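Local coordinates for glutamine amidotransferase type-2 domain-containing protein (Pseudomonas aeruginosa PAO1, PDB 1TE5), which is predicted to be a class II glutamine amidotransferase of the Ntn-hydrolase type, probably releasing ammonia from glutamine, though its acceptor substrate is not established, at residues A[228-231]-A[232-235]. Numbering follows the deposited sequence.
Sequences PLTD and NENW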
# COMPACT_ATOMS: atom_id res chain seq x y z
N PRO A 228 -22.57 16.01 -3.68
CA PRO A 228 -21.89 17.20 -4.21
C PRO A 228 -21.05 17.92 -3.18
O PRO A 228 -21.46 18.08 -2.03
CB PRO A 228 -23.06 18.05 -4.70
CG PRO A 228 -23.99 17.03 -5.24
CD PRO A 228 -23.96 15.96 -4.16
N LEU A 229 -19.84 18.29 -3.58
CA LEU A 229 -18.92 19.00 -2.70
C LEU A 229 -18.82 20.46 -3.16
O LEU A 229 -18.29 21.31 -2.45
CB LEU A 229 -17.56 18.30 -2.70
CG LEU A 229 -17.64 16.84 -2.19
CD1 LEU A 229 -16.38 16.07 -2.52
CD2 LEU A 229 -17.93 16.80 -0.70
N THR A 230 -19.35 20.73 -4.35
CA THR A 230 -19.38 22.07 -4.91
C THR A 230 -20.86 22.41 -5.12
O THR A 230 -21.68 21.50 -5.29
CB THR A 230 -18.62 22.13 -6.26
OG1 THR A 230 -17.22 21.95 -6.02
CG2 THR A 230 -18.82 23.47 -6.94
N ASP A 231 -21.21 23.69 -5.03
CA ASP A 231 -22.61 24.07 -5.22
C ASP A 231 -23.09 23.60 -6.60
O ASP A 231 -22.60 24.06 -7.64
CB ASP A 231 -22.81 25.58 -5.07
CG ASP A 231 -24.28 25.98 -5.15
OD1 ASP A 231 -25.13 25.24 -4.60
OD2 ASP A 231 -24.59 27.01 -5.78
N ASN A 232 -24.04 22.67 -6.56
CA ASN A 232 -24.67 22.06 -7.75
C ASN A 232 -24.50 22.80 -9.07
O ASN A 232 -24.99 23.93 -9.25
CB ASN A 232 -26.17 21.83 -7.51
CG ASN A 232 -26.44 20.85 -6.38
OD1 ASN A 232 -26.77 21.25 -5.26
ND2 ASN A 232 -26.35 19.56 -6.68
N GLU A 233 -23.82 22.14 -10.01
CA GLU A 233 -23.61 22.68 -11.34
C GLU A 233 -24.08 21.58 -12.27
O GLU A 233 -25.26 21.49 -12.62
CB GLU A 233 -22.12 22.92 -11.59
CG GLU A 233 -21.33 23.36 -10.38
CD GLU A 233 -19.85 23.41 -10.68
OE1 GLU A 233 -19.46 24.10 -11.65
OE2 GLU A 233 -19.08 22.73 -9.96
N ASN A 234 -23.13 20.73 -12.65
CA ASN A 234 -23.38 19.58 -13.50
C ASN A 234 -23.39 18.35 -12.62
O ASN A 234 -23.20 17.23 -13.10
CB ASN A 234 -22.28 19.45 -14.56
CG ASN A 234 -22.55 20.29 -15.78
OD1 ASN A 234 -22.39 21.51 -15.75
ND2 ASN A 234 -22.98 19.64 -16.86
N TRP A 235 -23.56 18.57 -11.32
CA TRP A 235 -23.60 17.46 -10.38
C TRP A 235 -24.83 16.61 -10.62
O TRP A 235 -25.96 17.03 -10.36
CB TRP A 235 -23.57 17.95 -8.93
CG TRP A 235 -22.20 18.24 -8.40
CD1 TRP A 235 -21.60 19.46 -8.32
CD2 TRP A 235 -21.26 17.30 -7.86
NE1 TRP A 235 -20.35 19.35 -7.76
CE2 TRP A 235 -20.11 18.03 -7.47
CE3 TRP A 235 -21.27 15.91 -7.67
CZ2 TRP A 235 -18.99 17.42 -6.90
CZ3 TRP A 235 -20.15 15.30 -7.10
CH2 TRP A 235 -19.03 16.06 -6.73
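The indole of Trp-235 carries Pro-228 on one face. CA of Pro-228 stands 3.6 Å from the centroid of the six-membered ring, only 6° off the ring normal, a CH-pi contact. Leu-229 N lies over the same face but toward the rim, 3.5 Å from CZ2 of Trp-235, while Glu-233 N sits at the ring edge, in its plane. The contact closes a loop of the Ntn-hydrolase fold: this irregular run joins strands 220-225 and 236-238, which lie on either side of strand 188-194 in the sheet, and the chain curls back so that the indole of Trp-235, just before strand 236-238, lies against Pro-228. Trp-235 gets there with CG beside its own backbone N (chi1 -83°), pointing the indole into the curl; Ile-191 of the intervening strand also touches it. The proline ring and the indole run past each other in opposite senses, CB of Pro-228 3.7 Å from CD2 of Trp-235, and the amide ND2 of Asn-232 adds a loose touch on CG of Pro-228. No hydrogen bond links 228-231 to 232-235. Thr-230 O approaches NE1 of Trp-235 obliquely, at 3.5 Å, without forming one, and Thr-230 N is buried with no partner in the model. Leu-229 and Thr-230 also rest against Leu-202 of strand 200-203. On the exposed flank, Thr-230 holds CG2 anti to its nitrogen, beside the carbonyl carbon (chi1 -69° for OG1), and this methyl, rather than the hydroxyl, meets the Glu-233 carboxylate: CG2 to OE2 is 3.1 Å.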